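Local coordinates for protein lysyl-trna-dependent l-ysyl-phosphatidylgycerol synthase (Bacillus licheniformis, PDB 4V36) that transfers lysine from lysyl-tRNA to phosphatidylglycerol, forming lysyl-phosphatidylglycerol, a membrane lipid modification associated with bacterial resistance, at residues L61-D66 / K79-A84; G89-F94 / A312-R317; F113-E118 / V321-V326; G259-S264 / P304-K309. All coordinates share one frame; numbering follows the deposited sequence.

Interaction 1. Residues L61-D66 / K79-A84; sequences LVVLGD and KEFLHA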
loop_
_atom_site.group_PDB
_atom_site.type_symbol
_atom_site.label_atom_id
_atom_site.label_comp_id
_atom_site.label_asym_id
_atom_site.label_seq_id
_atom_site.Cartn_x
_atom_site.Cartn_y
_atom_site.Cartn_z
ATOM N N LEU A 61 18.771 1.977 -7.496
ATOM C CA LEU A 61 17.760 0.958 -7.232
ATOM C C LEU A 61 16.858 1.366 -6.069
ATOM O O LEU A 61 17.343 1.747 -5.005
ATOM C CB LEU A 61 18.422 -0.388 -6.928
ATOM C CG LEU A 61 19.390 -0.961 -7.966
ATOM C CD1 LEU A 61 20.066 -2.209 -7.426
ATOM C CD2 LEU A 61 18.671 -1.267 -9.269
ATOM N N VAL A 62 15.547 1.282 -6.275
ATOM C CA VAL A 62 14.591 1.624 -5.228
ATOM C C VAL A 62 13.885 0.381 -4.694
ATOM O O VAL A 62 13.108 -0.254 -5.405
ATOM C CB VAL A 62 13.532 2.625 -5.728
ATOM C CG1 VAL A 62 12.615 3.041 -4.586
ATOM C CG2 VAL A 62 14.202 3.842 -6.346
ATOM N N VAL A 63 14.160 0.044 -3.438
ATOM C CA VAL A 63 13.541 -1.110 -2.794
ATOM C C VAL A 63 12.198 -0.733 -2.176
ATOM O O VAL A 63 12.073 0.311 -1.536
ATOM C CB VAL A 63 14.457 -1.701 -1.702
ATOM C CG1 VAL A 63 13.784 -2.875 -1.007
ATOM C CG2 VAL A 63 15.789 -2.124 -2.299
ATOM N N LEU A 64 11.193 -1.583 -2.374
ATOM C CA LEU A 64 9.873 -1.344 -1.805
ATOM C C LEU A 64 9.717 -2.033 -0.450
ATOM O O LEU A 64 9.500 -3.242 -0.378
ATOM C CB LEU A 64 8.780 -1.822 -2.763
ATOM C CG LEU A 64 7.341 -1.560 -2.310
ATOM C CD1 LEU A 64 7.106 -0.068 -2.126
ATOM C CD2 LEU A 64 6.346 -2.142 -3.298
ATOM N N GLY A 65 9.836 -1.254 0.620
ATOM C CA GLY A 65 9.635 -1.762 1.965
ATOM C C GLY A 65 10.780 -2.605 2.492
ATOM O O GLY A 65 11.838 -2.699 1.873
ATOM N N ASP A 66 10.560 -3.211 3.655
ATOM C CA ASP A 66 11.522 -4.133 4.243
ATOM C C ASP A 66 11.484 -5.464 3.493
ATOM O O ASP A 66 10.556 -5.710 2.723
ATOM C CB ASP A 66 11.220 -4.335 5.733
ATOM C CG ASP A 66 11.445 -3.077 6.547
ATOM O OD1 ASP A 66 12.620 -2.716 6.771
ATOM O OD2 ASP A 66 10.448 -2.453 6.971
ATOM N N LYS A 79 22.578 -7.581 3.059
ATOM C CA LYS A 79 24.019 -7.618 2.836
ATOM C C LYS A 79 24.349 -8.038 1.407
ATOM O O LYS A 79 25.179 -7.416 0.746
ATOM C CB LYS A 79 24.683 -8.569 3.833
ATOM C CG LYS A 79 26.196 -8.652 3.717
ATOM C CD LYS A 79 26.766 -9.588 4.773
ATOM C CE LYS A 79 28.279 -9.678 4.685
ATOM N NZ LYS A 79 28.834 -10.599 5.714
ATOM N N GLU A 80 23.691 -9.093 0.937
ATOM C CA GLU A 80 23.924 -9.610 -0.408
ATOM C C GLU A 80 23.441 -8.643 -1.485
ATOM O O GLU A 80 24.115 -8.442 -2.495
ATOM C CB GLU A 80 23.237 -10.966 -0.585
ATOM C CG GLU A 80 23.822 -12.076 0.272
ATOM C CD GLU A 80 23.041 -13.370 0.160
ATOM O OE1 GLU A 80 21.955 -13.361 -0.457
ATOM O OE2 GLU A 80 23.512 -14.399 0.689
ATOM N N PHE A 81 22.272 -8.049 -1.265
ATOM C CA PHE A 81 21.689 -7.122 -2.229
ATOM C C PHE A 81 22.545 -5.870 -2.388
ATOM O O PHE A 81 22.812 -5.431 -3.506
ATOM C CB PHE A 81 20.268 -6.737 -1.810
ATOM C CG PHE A 81 19.586 -5.800 -2.765
ATOM C CD1 PHE A 81 19.061 -6.267 -3.958
ATOM C CD2 PHE A 81 19.463 -4.453 -2.467
ATOM C CE1 PHE A 81 18.434 -5.408 -4.840
ATOM C CE2 PHE A 81 18.835 -3.590 -3.345
ATOM C CZ PHE A 81 18.320 -4.068 -4.532
ATOM N N LEU A 82 22.973 -5.300 -1.265
ATOM C CA LEU A 82 23.820 -4.112 -1.283
ATOM C C LEU A 82 25.187 -4.414 -1.890
ATOM O O LEU A 82 25.762 -3.578 -2.589
ATOM C CB LEU A 82 23.986 -3.545 0.128
ATOM C CG LEU A 82 22.761 -2.850 0.727
ATOM C CD1 LEU A 82 23.016 -2.457 2.170
ATOM C CD2 LEU A 82 22.390 -1.633 -0.097
ATOM N N HIS A 83 25.703 -5.609 -1.622
ATOM C CA HIS A 83 26.985 -6.027 -2.176
ATOM C C HIS A 83 26.885 -6.209 -3.686
ATOM O O HIS A 83 27.769 -5.788 -4.432
ATOM C CB HIS A 83 27.465 -7.322 -1.521
ATOM C CG HIS A 83 28.780 -7.811 -2.042
ATOM N ND1 HIS A 83 28.885 -8.656 -3.125
ATOM C CD2 HIS A 83 30.048 -7.569 -1.630
ATOM C CE1 HIS A 83 30.160 -8.916 -3.357
ATOM N NE2 HIS A 83 30.886 -8.269 -2.463
ATOM N N ALA A 84 25.802 -6.839 -4.129
ATOM C CA ALA A 84 25.572 -7.065 -5.550
ATOM C C ALA A 84 25.388 -5.744 -6.289
ATOM O O ALA A 84 25.728 -5.625 -7.466
ATOM C CB ALA A 84 24.363 -7.961 -5.755
#

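Interaction 2. Residues G89-F94 / A312-R317; sequences GYLVIF and AYRKNR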
loop_
_atom_site.group_PDB
_atom_site.type_symbol
_atom_site.label_atom_id
_atom_site.label_comp_id
_atom_site.label_asym_id
_atom_site.label_seq_id
_atom_site.Cartn_x
_atom_site.Cartn_y
_atom_site.Cartn_z
ATOM N N GLY A 89 27.955 -0.582 -9.213
ATOM C CA GLY A 89 28.090 0.809 -8.820
ATOM C C GLY A 89 26.753 1.515 -8.706
ATOM O O GLY A 89 26.643 2.705 -9.000
ATOM N N TYR A 90 25.734 0.778 -8.278
ATOM C CA TYR A 90 24.392 1.336 -8.141
ATOM C C TYR A 90 24.147 1.884 -6.741
ATOM O O TYR A 90 24.622 1.328 -5.751
ATOM C CB TYR A 90 23.331 0.280 -8.469
ATOM C CG TYR A 90 23.306 -0.156 -9.917
ATOM C CD1 TYR A 90 23.946 0.587 -10.901
ATOM C CD2 TYR A 90 22.637 -1.312 -10.301
ATOM C CE1 TYR A 90 23.924 0.191 -12.226
ATOM C CE2 TYR A 90 22.610 -1.716 -11.622
ATOM C CZ TYR A 90 23.254 -0.961 -12.581
ATOM O OH TYR A 90 23.229 -1.361 -13.897
ATOM N N LEU A 91 23.400 2.980 -6.666
ATOM C CA LEU A 91 22.959 3.523 -5.389
ATOM C C LEU A 91 21.645 2.859 -4.993
ATOM O O LEU A 91 20.756 2.691 -5.826
ATOM C CB LEU A 91 22.792 5.043 -5.472
ATOM C CG LEU A 91 22.350 5.761 -4.194
ATOM C CD1 LEU A 91 23.417 5.654 -3.115
ATOM C CD2 LEU A 91 22.012 7.217 -4.482
ATOM N N VAL A 92 21.524 2.474 -3.728
ATOM C CA VAL A 92 20.333 1.761 -3.280
ATOM C C VAL A 92 19.478 2.603 -2.339
ATOM O O VAL A 92 19.974 3.160 -1.360
ATOM C CB VAL A 92 20.700 0.444 -2.578
ATOM C CG1 VAL A 92 19.446 -0.267 -2.093
ATOM C CG2 VAL A 92 21.486 -0.448 -3.516
ATOM N N ILE A 93 18.189 2.685 -2.651
ATOM C CA ILE A 93 17.235 3.428 -1.840
ATOM C C ILE A 93 16.153 2.491 -1.307
ATOM O O ILE A 93 15.660 1.629 -2.032
ATOM C CB ILE A 93 16.580 4.564 -2.650
ATOM C CG1 ILE A 93 17.649 5.412 -3.343
ATOM C CG2 ILE A 93 15.700 5.424 -1.759
ATOM C CD1 ILE A 93 17.099 6.356 -4.391
ATOM N N PHE A 94 15.798 2.652 -0.036
ATOM C CA PHE A 94 14.735 1.854 0.563
ATOM C C PHE A 94 13.509 2.722 0.833
ATOM O O PHE A 94 13.595 3.739 1.521
ATOM C CB PHE A 94 15.217 1.190 1.855
ATOM C CG PHE A 94 16.323 0.193 1.648
ATOM C CD1 PHE A 94 17.649 0.593 1.659
ATOM C CD2 PHE A 94 16.035 -1.145 1.437
ATOM C CE1 PHE A 94 18.667 -0.323 1.466
ATOM C CE2 PHE A 94 17.048 -2.066 1.244
ATOM C CZ PHE A 94 18.367 -1.653 1.257
ATOM N N ALA A 312 14.821 5.265 3.534
ATOM C CA ALA A 312 16.218 5.048 3.889
ATOM C C ALA A 312 17.130 5.522 2.765
ATOM O O ALA A 312 17.132 4.960 1.670
ATOM C CB ALA A 312 16.471 3.584 4.205
ATOM N N TYR A 313 17.902 6.565 3.050
ATOM C CA TYR A 313 18.796 7.166 2.068
ATOM C C TYR A 313 20.186 7.351 2.668
ATOM O O TYR A 313 20.368 7.201 3.875
ATOM C CB TYR A 313 18.238 8.508 1.588
ATOM C CG TYR A 313 18.132 9.543 2.686
ATOM C CD1 TYR A 313 17.057 9.544 3.568
ATOM C CD2 TYR A 313 19.108 10.517 2.844
ATOM C CE1 TYR A 313 16.960 10.486 4.576
ATOM C CE2 TYR A 313 19.019 11.462 3.848
ATOM C CZ TYR A 313 17.944 11.443 4.710
ATOM O OH TYR A 313 17.854 12.385 5.711
ATOM N N ARG A 314 21.161 7.686 1.830
ATOM C CA ARG A 314 22.533 7.841 2.304
ATOM C C ARG A 314 22.953 9.306 2.404
ATOM O O ARG A 314 23.430 9.751 3.448
ATOM C CB ARG A 314 23.501 7.081 1.394
ATOM C CG ARG A 314 23.156 5.608 1.228
ATOM C CD ARG A 314 24.360 4.788 0.781
ATOM N NE ARG A 314 25.329 4.601 1.859
ATOM C CZ ARG A 314 26.450 5.302 1.988
ATOM N NH1 ARG A 314 26.756 6.242 1.103
ATOM N NH2 ARG A 314 27.271 5.061 3.002
ATOM N N LYS A 315 22.774 10.053 1.320
ATOM C CA LYS A 315 23.161 11.461 1.295
ATOM C C LYS A 315 21.967 12.377 1.563
ATOM O O LYS A 315 20.952 12.307 0.871
ATOM C CB LYS A 315 23.805 11.813 -0.047
ATOM N N ASN A 316 22.100 13.235 2.570
ATOM C CA ASN A 316 21.019 14.134 2.966
ATOM C C ASN A 316 20.787 15.252 1.957
ATOM O O ASN A 316 19.673 15.761 1.820
ATOM C CB ASN A 316 21.308 14.732 4.345
ATOM C CG ASN A 316 20.145 15.541 4.886
ATOM O OD1 ASN A 316 19.255 15.004 5.546
ATOM N ND2 ASN A 316 20.147 16.840 4.610
ATOM N N ARG A 317 21.846 15.630 1.249
ATOM C CA ARG A 317 21.767 16.705 0.270
ATOM C C ARG A 317 21.065 16.230 -1.002
ATOM O O ARG A 317 20.606 17.037 -1.810
ATOM C CB ARG A 317 23.166 17.230 -0.055
ATOM C CG ARG A 317 23.194 18.643 -0.607
ATOM C CD ARG A 317 24.624 19.127 -0.790
ATOM N NE ARG A 317 25.413 18.968 0.428
ATOM C CZ ARG A 317 25.537 19.902 1.367
ATOM N NH1 ARG A 317 24.922 21.068 1.233
ATOM N NH2 ARG A 317 26.276 19.666 2.443
#

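Interaction 3. Residues F113-E118 / V321-V326; sequences FKLGEE and VTMILV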
loop_
_atom_site.group_PDB
_atom_site.type_symbol
_atom_site.label_atom_id
_atom_site.label_comp_id
_atom_site.label_asym_id
_atom_site.label_seq_id
_atom_site.Cartn_x
_atom_site.Cartn_y
_atom_site.Cartn_z
ATOM N N PHE A 113 14.148 9.156 6.825
ATOM C CA PHE A 113 13.238 10.281 6.671
ATOM C C PHE A 113 11.796 9.793 6.734
ATOM O O PHE A 113 11.395 8.929 5.954
ATOM C CB PHE A 113 13.508 11.008 5.352
ATOM C CG PHE A 113 12.499 12.069 5.026
ATOM C CD1 PHE A 113 12.555 13.308 5.641
ATOM C CD2 PHE A 113 11.499 11.831 4.096
ATOM C CE1 PHE A 113 11.629 14.288 5.340
ATOM C CE2 PHE A 113 10.569 12.806 3.793
ATOM C CZ PHE A 113 10.635 14.036 4.417
ATOM N N LYS A 114 11.019 10.343 7.661
ATOM C CA LYS A 114 9.646 9.893 7.864
ATOM C C LYS A 114 8.733 10.360 6.735
ATOM O O LYS A 114 8.540 11.559 6.533
ATOM C CB LYS A 114 9.112 10.380 9.212
ATOM C CG LYS A 114 7.900 9.607 9.707
ATOM C CD LYS A 114 7.623 9.881 11.177
ATOM C CE LYS A 114 6.535 8.961 11.714
ATOM N NZ LYS A 114 6.268 9.198 13.158
ATOM N N LEU A 115 8.174 9.399 6.007
ATOM C CA LEU A 115 7.327 9.681 4.852
ATOM C C LEU A 115 5.885 9.962 5.259
ATOM O O LEU A 115 5.182 10.737 4.611
ATOM C CB LEU A 115 7.367 8.505 3.873
ATOM C CG LEU A 115 8.743 8.124 3.325
ATOM C CD1 LEU A 115 8.723 6.704 2.793
ATOM C CD2 LEU A 115 9.166 9.097 2.238
ATOM N N GLY A 116 5.451 9.317 6.335
ATOM C CA GLY A 116 4.081 9.429 6.794
ATOM C C GLY A 116 3.765 8.320 7.777
ATOM O O GLY A 116 4.666 7.620 8.239
ATOM N N GLU A 117 2.488 8.155 8.096
ATOM C CA GLU A 117 2.068 7.123 9.035
ATOM C C GLU A 117 0.871 6.346 8.504
ATOM O O GLU A 117 -0.033 6.920 7.896
ATOM C CB GLU A 117 1.734 7.740 10.396
ATOM C CG GLU A 117 2.945 8.261 11.156
ATOM C CD GLU A 117 2.570 9.041 12.403
ATOM O OE1 GLU A 117 1.739 9.969 12.299
ATOM O OE2 GLU A 117 3.110 8.730 13.484
ATOM N N GLU A 118 0.878 5.036 8.730
ATOM C CA GLU A 118 -0.241 4.186 8.345
ATOM C C GLU A 118 -1.305 4.175 9.434
ATOM O O GLU A 118 -0.999 3.995 10.612
ATOM C CB GLU A 118 0.233 2.759 8.063
ATOM C CG GLU A 118 1.028 2.603 6.778
ATOM C CD GLU A 118 1.426 1.164 6.515
ATOM O OE1 GLU A 118 1.397 0.354 7.467
ATOM O OE2 GLU A 118 1.765 0.842 5.358
ATOM N N VAL A 321 16.048 15.125 -4.506
ATOM C CA VAL A 321 16.093 14.404 -5.773
ATOM C C VAL A 321 15.541 12.992 -5.605
ATOM O O VAL A 321 14.768 12.513 -6.436
ATOM C CB VAL A 321 17.526 14.326 -6.333
ATOM C CG1 VAL A 321 17.545 13.545 -7.639
ATOM C CG2 VAL A 321 18.095 15.723 -6.529
ATOM N N THR A 322 15.941 12.340 -4.517
ATOM C CA THR A 322 15.503 10.984 -4.204
ATOM C C THR A 322 13.981 10.867 -4.172
ATOM O O THR A 322 13.409 9.922 -4.719
ATOM C CB THR A 322 16.074 10.518 -2.852
ATOM O OG1 THR A 322 17.506 10.534 -2.907
ATOM C CG2 THR A 322 15.598 9.111 -2.519
ATOM N N MET A 323 13.332 11.837 -3.537
ATOM C CA MET A 323 11.876 11.856 -3.443
ATOM C C MET A 323 11.224 12.002 -4.815
ATOM O O MET A 323 10.191 11.392 -5.085
ATOM C CB MET A 323 11.417 12.989 -2.525
ATOM C CG MET A 323 11.722 12.765 -1.056
ATOM S SD MET A 323 10.793 11.380 -0.373
ATOM C CE MET A 323 9.109 11.917 -0.671
ATOM N N ILE A 324 11.833 12.810 -5.675
ATOM C CA ILE A 324 11.327 13.019 -7.028
ATOM C C ILE A 324 11.416 11.739 -7.857
ATOM O O ILE A 324 10.471 11.378 -8.562
ATOM C CB ILE A 324 12.090 14.152 -7.744
ATOM C CG1 ILE A 324 11.715 15.504 -7.139
ATOM C CG2 ILE A 324 11.783 14.156 -9.233
ATOM C CD1 ILE A 324 10.251 15.855 -7.304
ATOM N N LEU A 325 12.551 11.054 -7.762
ATOM C CA LEU A 325 12.763 9.809 -8.493
ATOM C C LEU A 325 11.736 8.751 -8.101
ATOM O O LEU A 325 11.208 8.039 -8.954
ATOM C CB LEU A 325 14.177 9.280 -8.253
ATOM C CG LEU A 325 15.331 10.198 -8.661
ATOM C CD1 LEU A 325 16.667 9.588 -8.266
ATOM C CD2 LEU A 325 15.293 10.487 -10.155
ATOM N N VAL A 326 11.459 8.658 -6.804
ATOM C CA VAL A 326 10.482 7.704 -6.292
ATOM C C VAL A 326 9.071 8.098 -6.715
ATOM O O VAL A 326 8.267 7.248 -7.098
ATOM C CB VAL A 326 10.554 7.597 -4.753
ATOM C CG1 VAL A 326 9.441 6.705 -4.222
ATOM C CG2 VAL A 326 11.912 7.068 -4.325
#

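Interaction 4. Residues G259-S264 / P304-K309; sequences GMAPLS and PVWRGK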
loop_
_atom_site.group_PDB
_atom_site.type_symbol
_atom_site.label_atom_id
_atom_site.label_comp_id
_atom_site.label_asym_id
_atom_site.label_seq_id
_atom_site.Cartn_x
_atom_site.Cartn_y
_atom_site.Cartn_z
ATOM N N GLY A 259 -3.917 2.364 5.111
ATOM C CA GLY A 259 -2.898 2.933 4.250
ATOM C C GLY A 259 -2.198 4.111 4.898
ATOM O O GLY A 259 -2.567 4.542 5.990
ATOM N N MET A 260 -1.188 4.640 4.216
ATOM C CA MET A 260 -0.380 5.716 4.774
ATOM C C MET A 260 -1.085 7.066 4.685
ATOM O O MET A 260 -1.821 7.341 3.737
ATOM C CB MET A 260 0.976 5.784 4.065
ATOM C CG MET A 260 2.024 6.596 4.815
ATOM S SD MET A 260 3.669 6.469 4.089
ATOM C CE MET A 260 3.409 7.293 2.524
ATOM N N ALA A 261 -0.855 7.901 5.690
ATOM C CA ALA A 261 -1.378 9.259 5.712
ATOM C C ALA A 261 -0.227 10.232 5.944
ATOM O O ALA A 261 0.789 9.857 6.530
ATOM C CB ALA A 261 -2.440 9.405 6.792
ATOM N N PRO A 262 -0.373 11.483 5.477
ATOM C CA PRO A 262 0.684 12.471 5.713
ATOM C C PRO A 262 0.869 12.767 7.196
ATOM O O PRO A 262 -0.076 12.633 7.974
ATOM C CB PRO A 262 0.185 13.711 4.963
ATOM C CG PRO A 262 -1.293 13.525 4.865
ATOM C CD PRO A 262 -1.491 12.049 4.703
ATOM N N LEU A 263 2.081 13.155 7.577
ATOM C CA LEU A 263 2.371 13.491 8.964
ATOM C C LEU A 263 1.634 14.759 9.376
ATOM O O LEU A 263 1.280 15.584 8.533
ATOM C CB LEU A 263 3.876 13.674 9.169
ATOM C CG LEU A 263 4.775 12.472 8.884
ATOM C CD1 LEU A 263 6.235 12.873 9.006
ATOM C CD2 LEU A 263 4.450 11.336 9.834
ATOM N N SER A 264 1.400 14.911 10.674
ATOM C CA SER A 264 0.850 16.153 11.198
ATOM C C SER A 264 1.960 17.196 11.280
ATOM O O SER A 264 3.110 16.911 10.948
ATOM C CB SER A 264 0.212 15.930 12.569
ATOM O OG SER A 264 1.144 15.370 13.476
ATOM N N PRO A 304 -7.240 5.787 14.731
ATOM C CA PRO A 304 -6.316 4.681 14.486
ATOM C C PRO A 304 -5.028 4.794 15.292
ATOM O O PRO A 304 -4.748 5.843 15.872
ATOM C CB PRO A 304 -6.024 4.814 12.995
ATOM C CG PRO A 304 -6.036 6.297 12.777
ATOM C CD PRO A 304 -7.048 6.873 13.752
ATOM N N VAL A 305 -4.256 3.714 15.322
ATOM C CA VAL A 305 -2.904 3.759 15.857
ATOM C C VAL A 305 -1.936 3.997 14.703
ATOM O O VAL A 305 -1.834 3.177 13.791
ATOM C CB VAL A 305 -2.530 2.463 16.596
ATOM C CG1 VAL A 305 -1.100 2.543 17.107
ATOM C CG2 VAL A 305 -3.499 2.206 17.740
ATOM N N TRP A 306 -1.235 5.125 14.739
ATOM C CA TRP A 306 -0.359 5.505 13.636
ATOM C C TRP A 306 0.936 4.702 13.631
ATOM O O TRP A 306 1.602 4.573 14.656
ATOM C CB TRP A 306 -0.046 7.001 13.696
ATOM C CG TRP A 306 -1.263 7.870 13.576
ATOM C CD1 TRP A 306 -1.872 8.571 14.577
ATOM C CD2 TRP A 306 -2.023 8.122 12.389
ATOM N NE1 TRP A 306 -2.963 9.247 14.085
ATOM C CE2 TRP A 306 -3.077 8.987 12.745
ATOM C CE3 TRP A 306 -1.915 7.700 11.060
ATOM C CZ2 TRP A 306 -4.016 9.440 11.820
ATOM C CZ3 TRP A 306 -2.847 8.150 10.144
ATOM C CH2 TRP A 306 -3.884 9.011 10.528
ATOM N N ARG A 307 1.280 4.157 12.467
ATOM C CA ARG A 307 2.538 3.440 12.299
ATOM C C ARG A 307 3.376 4.092 11.204
ATOM O O ARG A 307 3.014 4.060 10.027
ATOM C CB ARG A 307 2.290 1.965 11.973
ATOM C CG ARG A 307 3.570 1.153 11.829
ATOM C CD ARG A 307 3.327 -0.341 11.996
ATOM N NE ARG A 307 2.545 -0.909 10.904
ATOM C CZ ARG A 307 1.420 -1.596 11.069
ATOM N NH1 ARG A 307 0.937 -1.803 12.287
ATOM N NH2 ARG A 307 0.775 -2.080 10.016
ATOM N N GLY A 308 4.498 4.682 11.602
ATOM C CA GLY A 308 5.331 5.447 10.692
ATOM C C GLY A 308 6.038 4.635 9.624
ATOM O O GLY A 308 6.465 3.504 9.860
ATOM N N LYS A 309 6.153 5.224 8.438
ATOM C CA LYS A 309 6.911 4.633 7.342
ATOM C C LYS A 309 8.061 5.566 6.980
ATOM O O LYS A 309 7.897 6.786 6.984
ATOM C CB LYS A 309 6.012 4.380 6.129
ATOM C CG LYS A 309 4.727 3.634 6.456
ATOM C CD LYS A 309 4.675 2.277 5.777
ATOM C CE LYS A 309 5.750 1.343 6.306
ATOM N NZ LYS A 309 5.657 -0.008 5.683
#

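Interaction 1. Residues L61-D66 / K79-A84
F81 turns its CG opposite its own backbone N (chi1 -179°), which carries the phenyl ring off the helix toward L61 and V63 of the strand. On V63 it is CG2, the methyl lying opposite the carbonyl carbon, that meets the ring, and L61 touches it with CD1. The setting is a beta-alpha-beta crossover: strand 60-69 leads into helix 74-87, and the chain then returns as the parallel strand 91-97, which lies next to the first in the sheet. The mixed sheet and its helices are consistent with the acetyltransferase-like (GNAT) fold of this family.

One aromatic residue from the helix thus covers two strand residues that are two positions apart and point to the same face. L61 CD1 approaches F81 CZ at 3.9 Å. V63 CG2 sits closer, 3.5 Å from F81 CE2, and both approaches to the ring are oblique. No hydrogen bond joins the segments, so they meet entirely through apolar groups.

F43 meets the ring edge-to-face, F54 meets it with the planes about 60° apart, and V92 of the returning strand packs on it too. V63 CG2 bridges two ring atoms, since it lies 3.9 Å from F81 CZ as well.

Interaction 2. Residues G89-F94 / A312-R317
F94 and A312 are joined by two backbone hydrogen bonds, which make them an antiparallel hydrogen-bonded pair and tie strand 91-97 to strand 305-313. A312 N gives the shorter bond, 2.8 Å to F94 O, with an angle of 168° at the hydrogen. In return F94 N reaches A312 O at 3.2 Å, nearly straight at 174° and directed at a lone pair in the carbonyl plane. Strand 91-97 is parallel to strand 60-69 along its other edge, so this pairing marks a change of direction in a mixed sheet. The join brings together pieces of chain more than 200 residues apart.

Next outward come the side chains of the paired residues, which share a face of the sheet. F94 CB and A312 CB touch at 3.6 Å, while the F94 ring leads away from A312 to meet Y105 and, edge-to-face, Y110. I93 places CG2 3.7 Å from A312 O.

Beyond the bridge the two segments hold together more loosely. The aliphatic part of R314 comes up to L91, with R314 CD and L91 CD1 4.1 Å apart, and a bend at chi3 turns the guanidinium end from there; this end of the contact is the more exposed. After Y313 the chain leaves the sheet in a loop with a polar link of its own. There Y313 OH donates to N316 OD1 at 3.0 Å, coming in somewhat tilted from the amide's carbonyl plane.

Interaction 3. Residues F113-E118 / V321-V326
M323 leaves helix 319-330 on the side that faces L115 and F113 of strand 111-122, and its CB already points at them. CG, set beside the backbone N, continues in that direction without touching either residue. The chain then folds twice in the same sense, at chi2 (-66°) and chi3 (-59°), which presents the sulfur rather than the methyl as the foremost atom. SD lies 3.8 Å from L115 CD2 and 4.4 Å from F113 CE2, bridging two strand residues that project to one face. The last atom, CE, lies 4.1 Å from L115 CD2.

The sulfur and the F113 ring form a Met-aromatic contact. SD stands 5.4 Å from the centroid of the F113 ring and 60° off the ring normal, an oblique approach. This is helix-on-sheet packing, in which the C-terminal helix lies against a central strand of the mixed sheet. At this point the strand is irregular: L115 and G116 both face K309 of strand 305-313, making a classic beta bulge. V281 of helix 276-285 also packs on M323.

Away from the helix, the same strand carries charge. K114 NZ forms a salt bridge with E117 OE2 at 3.2 Å, meeting the carboxylate from above its plane, and E117 OE1 forms a second salt bridge, with R296 NH1.

Interaction 4. Residues G259-S264 / P304-K309
A261 meets W306, and M260 meets K309, across the breadth of a third strand. Strands 255-261 and 305-313 are not neighbours in the mixed sheet: strand 111-122 runs between them, antiparallel to both, so their side chains make contact by reaching over it. A261 and M260 point to opposite sides of their strand.

The purely apolar contact belongs to A261, whose CB rests 3.6 Å from W306 CZ3 and 4.0 Å from W306 CH2. It comes obliquely to the six-membered part of the indole. W306 holds CG beside its backbone N (chi1 -61°), and from there the ring extends toward A261. P304 CG, two residues back, lies 3.8 Å above one face of the W306 ring, offset toward its rim, and R296 makes a cation-pi contact with the indole.

The thioether contact uses the aliphatic base of a lysine. M260 SD sits against K309 CB at 3.7 Å, and the lysine's ammonium end turns elsewhere. K309 is bent at chi2 and again at chi3, and its NZ finds a hydrogen bond to Q96 O and long, weak ion pairs with E98 and E118.

No hydrogen bond passes directly between the segments; each is instead bonded to the intervening strand, A261 through E117 and K309 through L115. The M260 side chain is about 11 Å from the bound lysine amide. Its sulfur also touches the next carbon of the lysine, with M260 SD 3.8 Å from K309 CG.

All four contacts belong to one mixed sheet but serve it differently. Interaction 2 is a true strand pairing, held by backbone hydrogen bonds; interactions 1 and 3 lay helices on the sheet through apolar and sulfur contacts, and interaction 4 spans a strand that it does not pair with. Interactions 1 and 3 are wholly buried, whereas interaction 2 runs out to an exposed arginine and interaction 4 includes a partly exposed tryptophan. Strand 305-313 serves interactions 2 and 4, and strand 111-122, which carries interaction 3, is the strand spanned in interaction 4. Packing of V62 on V326 connects interactions 1 and 3, while backbone bonding of V63 with I93 joins interactions 1 and 2.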